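Local coordinates for cytochrome c-550 (Paracoccus denitrificans, PDB 1COT), which binds a covalently attached heme c and probably carries electrons as a soluble cytochrome of the c2 type, at residues I59-E64 with K89-K94; G41-K46 with Q117-A122. All blocks are in the same frame, centred on the assembly; numbering follows the deposited sequence.

From the N terminus the chain passes helix 5-11, Cys-15 and Cys-18, which bind the heme covalently, and the axial ligand His-19, and then reaches 41-46. That segment meets 117-122, which runs on from the last residue of helix 108-117 to the end of the modelled chain, so contact 2 closes a loop of 70 residues that ties an early loop to the C-terminal helix. Contact 1 is nested inside it: 59-64, on helix 57-65, packs against 89-94 at the end of helix 83-91, closing a smaller loop that includes helix 73-81. The contact centres lie about 22 Å apart, yet each holds one residue of the heme pocket, Ile-59 or Arg-45.

Contact 1. Residues I59-E64 with K89-K94; sequences ILEVAE and KMTDDK. With HEC (heme c), chain B.
At the heme-propionate side of the cytochrome c fold, Val-62 of helix 57-65 packs on Met-90 and Thr-91, the last turn of helix 83-91. The two backbones come nearest at Val-62 and Thr-91, whose CA atoms are 5.7 Å apart. Val-62 CG2 carries the apolar contact, reaching Thr-91 CG2 at 3.5 Å and Met-90 CB at 3.6 Å; the valine and threonine side chains cross at about a right angle. With Thr-91 CG2 anti to its own carbonyl carbon (chi1 64° for OG1), the methyl faces the neighbouring helix while the hydroxyl turns back to its own helix and the turn that follows it. Thr-91 OG1 accepts from Asp-93 N at 2.9 Å, an ST turn where the helix gives out, and also bonds to Leu-87 O. Glu-61 lies extended across Thr-91, its CG 4.0 Å from Thr-91 CG2, and brings its carboxylate near that of Asp-93. Their like charges, with OE1 of Glu-61 4.5 Å from OD2 of Asp-93, are bridged by a water that donates to both oxygens and probably eases the repulsion. Asp-93 OD1 bonds to Gly-95 N. Behind this interface, Ile-59 touches the heme, its CG2 3.6 Å from propionate oxygen O1D. Val-62, Met-90 and the Thr-91 methyl thus form the apolar seam of a helix-helix contact, with water-linked carboxylates at its border and an ST turn ending helix 83-91.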
loop_
_atom_site.group_PDB
_atom_site.type_symbol
_atom_site.label_atom_id
_atom_site.label_comp_id
_atom_site.label_asym_id
_atom_site.label_seq_id
_atom_site.Cartn_x
_atom_site.Cartn_y
_atom_site.Cartn_z
ATOM N N ILE A 59 -3.796 -2.317 11.051
ATOM C CA ILE A 59 -3.175 -3.121 10.017
ATOM C C ILE A 59 -2.357 -4.267 10.594
ATOM O O ILE A 59 -2.266 -5.344 9.996
ATOM C CB ILE A 59 -2.460 -2.224 9.009
ATOM C CG1 ILE A 59 -2.318 -2.935 7.663
ATOM C CG2 ILE A 59 -1.122 -1.743 9.558
ATOM C CD1 ILE A 59 -1.707 -2.054 6.581
ATOM N N LEU A 60 -1.778 -4.049 11.771
ATOM C CA LEU A 60 -1.016 -5.100 12.416
ATOM C C LEU A 60 -1.996 -6.189 12.795
ATOM O O LEU A 60 -1.697 -7.381 12.712
ATOM C CB LEU A 60 -0.310 -4.565 13.658
ATOM C CG LEU A 60 0.845 -3.673 13.240
ATOM C CD1 LEU A 60 1.456 -3.055 14.491
ATOM C CD2 LEU A 60 1.873 -4.504 12.478
ATOM N N GLU A 61 -3.199 -5.791 13.198
ATOM C CA GLU A 61 -4.194 -6.789 13.557
ATOM C C GLU A 61 -4.611 -7.568 12.317
ATOM O O GLU A 61 -4.810 -8.778 12.372
ATOM C CB GLU A 61 -5.436 -6.187 14.235
ATOM C CG GLU A 61 -6.460 -7.262 14.640
ATOM C CD GLU A 61 -7.513 -6.682 15.548
ATOM O OE1 GLU A 61 -7.081 -5.634 16.202
ATOM O OE2 GLU A 61 -8.640 -7.122 15.647
ATOM N N VAL A 62 -4.747 -6.894 11.176
ATOM C CA VAL A 62 -5.120 -7.618 9.981
ATOM C C VAL A 62 -4.042 -8.674 9.682
ATOM O O VAL A 62 -4.381 -9.818 9.391
ATOM C CB VAL A 62 -5.220 -6.686 8.781
ATOM C CG1 VAL A 62 -5.394 -7.486 7.498
ATOM C CG2 VAL A 62 -6.360 -5.689 8.962
ATOM N N ALA A 63 -2.740 -8.318 9.768
ATOM C CA ALA A 63 -1.638 -9.260 9.502
ATOM C C ALA A 63 -1.676 -10.463 10.435
ATOM O O ALA A 63 -1.507 -11.613 10.023
ATOM C CB ALA A 63 -0.287 -8.556 9.520
ATOM N N GLU A 64 -1.911 -10.181 11.701
ATOM C CA GLU A 64 -1.981 -11.189 12.725
ATOM C C GLU A 64 -3.121 -12.172 12.513
ATOM O O GLU A 64 -2.976 -13.395 12.600
ATOM C CB GLU A 64 -2.073 -10.413 14.019
ATOM C CG GLU A 64 -1.969 -11.394 15.170
ATOM C CD GLU A 64 -2.033 -10.579 16.397
ATOM O OE1 GLU A 64 -1.995 -9.295 16.154
ATOM O OE2 GLU A 64 -2.130 -11.073 17.503
ATOM N N LYS A 89 -13.402 -4.160 8.052
ATOM C CA LYS A 89 -13.765 -5.403 7.417
ATOM C C LYS A 89 -12.863 -6.575 7.789
ATOM O O LYS A 89 -13.329 -7.649 8.172
ATOM C CB LYS A 89 -13.793 -5.202 5.908
ATOM C CG LYS A 89 -13.883 -6.522 5.162
ATOM C CD LYS A 89 -14.155 -6.386 3.672
ATOM C CE LYS A 89 -12.926 -6.114 2.820
ATOM N NZ LYS A 89 -13.061 -6.708 1.480
ATOM N N MET A 90 -11.553 -6.368 7.668
ATOM C CA MET A 90 -10.536 -7.381 7.941
ATOM C C MET A 90 -10.253 -7.728 9.396
ATOM O O MET A 90 -9.626 -8.746 9.694
ATOM C CB MET A 90 -9.222 -7.006 7.228
ATOM C CG MET A 90 -9.404 -6.789 5.736
ATOM S SD MET A 90 -9.952 -8.288 4.890
ATOM C CE MET A 90 -8.680 -9.470 5.406
ATOM N N THR A 91 -10.700 -6.867 10.290
ATOM C CA THR A 91 -10.484 -7.090 11.698
ATOM C C THR A 91 -11.804 -7.286 12.398
ATOM O O THR A 91 -11.856 -7.736 13.538
ATOM C CB THR A 91 -9.888 -5.827 12.340
ATOM O OG1 THR A 91 -10.810 -4.752 12.250
ATOM C CG2 THR A 91 -8.542 -5.483 11.710
ATOM N N ASP A 92 -12.866 -6.922 11.701
ATOM C CA ASP A 92 -14.188 -7.031 12.273
ATOM C C ASP A 92 -14.219 -6.110 13.477
ATOM O O ASP A 92 -14.959 -6.351 14.425
ATOM C CB ASP A 92 -14.488 -8.453 12.766
ATOM C CG ASP A 92 -15.522 -9.130 11.932
ATOM O OD1 ASP A 92 -16.715 -8.923 12.050
ATOM O OD2 ASP A 92 -14.997 -9.964 11.068
ATOM N N ASP A 93 -13.395 -5.070 13.441
ATOM C CA ASP A 93 -13.323 -4.132 14.547
ATOM C C ASP A 93 -13.662 -2.731 14.105
ATOM O O ASP A 93 -12.902 -2.046 13.422
ATOM C CB ASP A 93 -11.985 -4.188 15.290
ATOM C CG ASP A 93 -11.720 -3.132 16.344
ATOM O OD1 ASP A 93 -12.739 -2.361 16.653
ATOM O OD2 ASP A 93 -10.627 -3.016 16.877
ATOM N N LYS A 94 -14.827 -2.321 14.557
ATOM C CA LYS A 94 -15.358 -1.025 14.255
ATOM C C LYS A 94 -14.412 0.091 14.597
ATOM O O LYS A 94 -14.399 1.160 13.986
ATOM C CB LYS A 94 -16.639 -0.851 15.054
ATOM C CG LYS A 94 -17.333 0.484 14.823
ATOM C CD LYS A 94 -18.515 0.709 15.766
ATOM C CE LYS A 94 -19.240 2.043 15.634
ATOM N NZ LYS A 94 -20.564 2.100 16.272
HETATM FE FE HEC B . -0.219 5.068 2.194
HETATM C CHA HEC B . 0.334 2.482 4.267
HETATM C CHB HEC B . -0.686 2.947 -0.373
HETATM C CHC HEC B . -0.785 7.683 0.101
HETATM C CHD HEC B . 0.371 7.253 4.708
HETATM N NA HEC B . -0.202 3.114 1.971
HETATM C C1A HEC B . 0.065 2.197 2.981
HETATM C C2A HEC B . 0.003 0.861 2.433
HETATM C C3A HEC B . -0.286 0.965 1.123
HETATM C C4A HEC B . -0.406 2.361 0.844
HETATM C CMA HEC B . -0.466 -0.143 0.113
HETATM C CAA HEC B . 0.223 -0.401 3.224
HETATM C CBA HEC B . 1.705 -0.793 3.126
HETATM C CGA HEC B . 2.110 -2.116 3.783
HETATM O O1A HEC B . 3.293 -2.142 3.986
HETATM O O2A HEC B . 1.379 -3.033 4.067
HETATM N NB HEC B . -0.666 5.296 0.291
HETATM C C1B HEC B . -0.753 4.276 -0.605
HETATM C C2B HEC B . -1.034 4.837 -1.891
HETATM C C3B HEC B . -1.070 6.151 -1.737
HETATM C C4B HEC B . -0.849 6.430 -0.384
HETATM C CMB HEC B . -1.265 3.981 -3.150
HETATM C CAB HEC B . -1.441 7.136 -2.771
HETATM C CBB HEC B . -2.746 7.058 -3.510
HETATM N NC HEC B . -0.239 7.014 2.344
HETATM C C1C HEC B . -0.475 7.961 1.384
HETATM C C2C HEC B . -0.343 9.294 1.934
HETATM C C3C HEC B . -0.002 9.158 3.234
HETATM C C4C HEC B . 0.076 7.751 3.476
HETATM C CMC HEC B . -0.561 10.588 1.158
HETATM C CAC HEC B . 0.277 10.210 4.274
HETATM C CBC HEC B . -0.348 11.561 4.421
HETATM N ND HEC B . 0.224 4.905 4.123
HETATM C C1D HEC B . 0.445 5.942 4.994
HETATM C C2D HEC B . 0.771 5.397 6.299
HETATM C C3D HEC B . 0.771 4.060 6.138
HETATM C C4D HEC B . 0.415 3.753 4.800
HETATM C CMD HEC B . 1.047 6.194 7.554
HETATM C CAD HEC B . 0.944 3.052 7.208
HETATM C CBD HEC B . -0.532 2.741 7.609
HETATM C CGD HEC B . -0.772 2.096 8.922
HETATM O O1D HEC B . 0.098 1.685 9.652
HETATM O O2D HEC B . -1.986 1.977 9.228
HETATM O O HOH W 1 -8.563 -3.184 15.311
#

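Contact 2. Residues G41-K46 with Q117-A122; sequences GVVGRK and QNSPDA. With HEC (heme c), chain B.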
loop_
_atom_site.group_PDB
_atom_site.type_symbol
_atom_site.label_atom_id
_atom_site.label_comp_id
_atom_site.label_asym_id
_atom_site.label_seq_id
_atom_site.Cartn_x
_atom_site.Cartn_y
_atom_site.Cartn_z
ATOM N N GLY A 41 8.056 -3.185 -4.381
ATOM C CA GLY A 41 7.698 -4.574 -4.165
ATOM C C GLY A 41 6.488 -4.788 -3.273
ATOM O O GLY A 41 6.362 -5.847 -2.651
ATOM N N VAL A 42 5.579 -3.813 -3.191
ATOM C CA VAL A 42 4.410 -3.997 -2.330
ATOM C C VAL A 42 3.476 -5.088 -2.816
ATOM O O VAL A 42 2.865 -5.802 -2.023
ATOM C CB VAL A 42 3.642 -2.706 -2.008
ATOM C CG1 VAL A 42 3.019 -2.120 -3.278
ATOM C CG2 VAL A 42 2.590 -2.924 -0.936
ATOM N N VAL A 43 3.360 -5.234 -4.135
ATOM C CA VAL A 43 2.477 -6.279 -4.627
ATOM C C VAL A 43 3.115 -7.623 -4.348
ATOM O O VAL A 43 4.257 -7.873 -4.744
ATOM C CB VAL A 43 2.172 -6.122 -6.113
ATOM C CG1 VAL A 43 1.135 -7.147 -6.563
ATOM C CG2 VAL A 43 1.697 -4.703 -6.409
ATOM N N GLY A 44 2.380 -8.496 -3.670
ATOM C CA GLY A 44 2.869 -9.809 -3.325
ATOM C C GLY A 44 3.557 -9.805 -1.968
ATOM O O GLY A 44 3.894 -10.864 -1.430
ATOM N N ARG A 45 3.745 -8.629 -1.389
ATOM C CA ARG A 45 4.389 -8.562 -0.086
ATOM C C ARG A 45 3.392 -8.803 1.042
ATOM O O ARG A 45 2.246 -8.371 0.953
ATOM C CB ARG A 45 4.940 -7.161 0.033
ATOM C CG ARG A 45 5.640 -6.846 1.321
ATOM C CD ARG A 45 6.395 -5.541 1.121
ATOM N NE ARG A 45 5.699 -4.383 1.658
ATOM C CZ ARG A 45 6.025 -3.133 1.322
ATOM N NH1 ARG A 45 7.013 -2.871 0.466
ATOM N NH2 ARG A 45 5.349 -2.127 1.861
ATOM N N LYS A 46 3.824 -9.461 2.123
ATOM C CA LYS A 46 2.944 -9.700 3.257
ATOM C C LYS A 46 2.489 -8.359 3.825
ATOM O O LYS A 46 3.266 -7.409 3.907
ATOM C CB LYS A 46 3.714 -10.416 4.363
ATOM C CG LYS A 46 2.853 -10.899 5.518
ATOM C CD LYS A 46 3.639 -11.622 6.612
ATOM C CE LYS A 46 2.763 -12.358 7.603
ATOM N NZ LYS A 46 1.833 -11.458 8.301
ATOM N N GLN A 117 4.265 -2.561 -11.394
ATOM C CA GLN A 117 5.401 -2.437 -12.262
ATOM C C GLN A 117 6.665 -2.397 -11.407
ATOM O O GLN A 117 7.733 -2.872 -11.782
ATOM C CB GLN A 117 5.214 -1.136 -13.062
ATOM C CG GLN A 117 6.494 -0.644 -13.767
ATOM C CD GLN A 117 6.251 0.580 -14.624
ATOM O OE1 GLN A 117 5.546 0.511 -15.643
ATOM N NE2 GLN A 117 6.849 1.703 -14.230
ATOM N N ASN A 118 6.515 -1.805 -10.226
ATOM C CA ASN A 118 7.600 -1.662 -9.275
ATOM C C ASN A 118 7.659 -2.795 -8.240
ATOM O O ASN A 118 8.244 -2.629 -7.170
ATOM C CB ASN A 118 7.593 -0.264 -8.636
ATOM C CG ASN A 118 7.944 0.766 -9.688
ATOM O OD1 ASN A 118 9.110 0.856 -10.107
ATOM N ND2 ASN A 118 6.953 1.521 -10.149
ATOM N N SER A 119 7.093 -3.954 -8.584
ATOM C CA SER A 119 7.063 -5.165 -7.763
ATOM C C SER A 119 7.457 -6.246 -8.744
ATOM O O SER A 119 6.701 -7.169 -9.022
ATOM C CB SER A 119 5.657 -5.440 -7.251
ATOM O OG SER A 119 5.358 -4.426 -6.316
ATOM N N PRO A 120 8.668 -6.088 -9.279
ATOM C CA PRO A 120 9.168 -7.009 -10.280
ATOM C C PRO A 120 9.230 -8.483 -9.989
ATOM O O PRO A 120 9.093 -9.329 -10.876
ATOM C CB PRO A 120 10.524 -6.462 -10.730
ATOM C CG PRO A 120 11.003 -5.581 -9.596
ATOM C CD PRO A 120 9.761 -5.195 -8.806
ATOM N N ASP A 121 9.431 -8.781 -8.728
ATOM C CA ASP A 121 9.519 -10.152 -8.328
ATOM C C ASP A 121 8.232 -10.626 -7.724
ATOM O O ASP A 121 8.195 -11.674 -7.080
ATOM C CB ASP A 121 10.678 -10.268 -7.346
ATOM C CG ASP A 121 11.921 -10.155 -8.164
ATOM O OD1 ASP A 121 12.198 -10.964 -9.022
ATOM O OD2 ASP A 121 12.638 -9.093 -7.895
ATOM N N ALA A 122 7.184 -9.845 -7.927
ATOM C CA ALA A 122 5.923 -10.263 -7.369
ATOM C C ALA A 122 5.571 -11.560 -8.070
ATOM O O ALA A 122 5.715 -11.585 -9.314
ATOM C CB ALA A 122 4.847 -9.220 -7.627
HETATM FE FE HEC B . -0.219 5.068 2.194
HETATM C CHA HEC B . 0.334 2.482 4.267
HETATM C CHB HEC B . -0.686 2.947 -0.373
HETATM C CHC HEC B . -0.785 7.683 0.101
HETATM C CHD HEC B . 0.371 7.253 4.708
HETATM N NA HEC B . -0.202 3.114 1.971
HETATM C C1A HEC B . 0.065 2.197 2.981
HETATM C C2A HEC B . 0.003 0.861 2.433
HETATM C C3A HEC B . -0.286 0.965 1.123
HETATM C C4A HEC B . -0.406 2.361 0.844
HETATM C CMA HEC B . -0.466 -0.143 0.113
HETATM C CAA HEC B . 0.223 -0.401 3.224
HETATM C CBA HEC B . 1.705 -0.793 3.126
HETATM C CGA HEC B . 2.110 -2.116 3.783
HETATM O O1A HEC B . 3.293 -2.142 3.986
HETATM O O2A HEC B . 1.379 -3.033 4.067
HETATM N NB HEC B . -0.666 5.296 0.291
HETATM C C1B HEC B . -0.753 4.276 -0.605
HETATM C C2B HEC B . -1.034 4.837 -1.891
HETATM C C3B HEC B . -1.070 6.151 -1.737
HETATM C C4B HEC B . -0.849 6.430 -0.384
HETATM C CMB HEC B . -1.265 3.981 -3.150
HETATM C CAB HEC B . -1.441 7.136 -2.771
HETATM C CBB HEC B . -2.746 7.058 -3.510
HETATM N NC HEC B . -0.239 7.014 2.344
HETATM C C1C HEC B . -0.475 7.961 1.384
HETATM C C2C HEC B . -0.343 9.294 1.934
HETATM C C3C HEC B . -0.002 9.158 3.234
HETATM C C4C HEC B . 0.076 7.751 3.476
HETATM C CMC HEC B . -0.561 10.588 1.158
HETATM C CAC HEC B . 0.277 10.210 4.274
HETATM C CBC HEC B . -0.348 11.561 4.421
HETATM N ND HEC B . 0.224 4.905 4.123
HETATM C C1D HEC B . 0.445 5.942 4.994
HETATM C C2D HEC B . 0.771 5.397 6.299
HETATM C C3D HEC B . 0.771 4.060 6.138
HETATM C C4D HEC B . 0.415 3.753 4.800
HETATM C CMD HEC B . 1.047 6.194 7.554
HETATM C CAD HEC B . 0.944 3.052 7.208
HETATM C CBD HEC B . -0.532 2.741 7.609
HETATM C CGD HEC B . -0.772 2.096 8.922
HETATM O O1D HEC B . 0.098 1.685 9.652
HETATM O O2D HEC B . -1.986 1.977 9.228
#
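Ser-119, just past the end of helix 108-117, meets the type II beta turn from Val-42 to Arg-45 in the cytochrome c fold. The tight part surrounds its buried hydroxyl: Ser-119 OG accepts from Val-43 N at 3.1 Å and also bonds to Leu-115 O in the helix. Ser-119 OG stands anti to the serine's carbonyl carbon (chi1 -69°), which places it beside Val-43 N and 3.2 Å from Gly-41 CA. Beside it, Gly-41 N donates to Asn-118 O at 2.9 Å, nearly straight at 163° but tilted 23° from the carbonyl plane. Val-43 covers the serine with its CB, 3.7 Å from Ser-119 CB. Replacing Ser-119 by an alanine would remove the hydroxyl and would probably leave Val-43 N without its acceptor and Leu-115 O without its partner. The exposed side is looser. There the type I turn from Ser-119 to Ala-122 brings the last modelled residue back to the loop; Ala-122 CB meets Val-43 O at 3.2 Å, but the two side chains barely touch, CB to CB 4.4 Å. Farther along 41-46, Arg-45 turns to the heme, where its guanidinium has the propionate carbon CGA at its edge, in plane, and NH2 donates to propionate oxygen O1A at 3.0 Å.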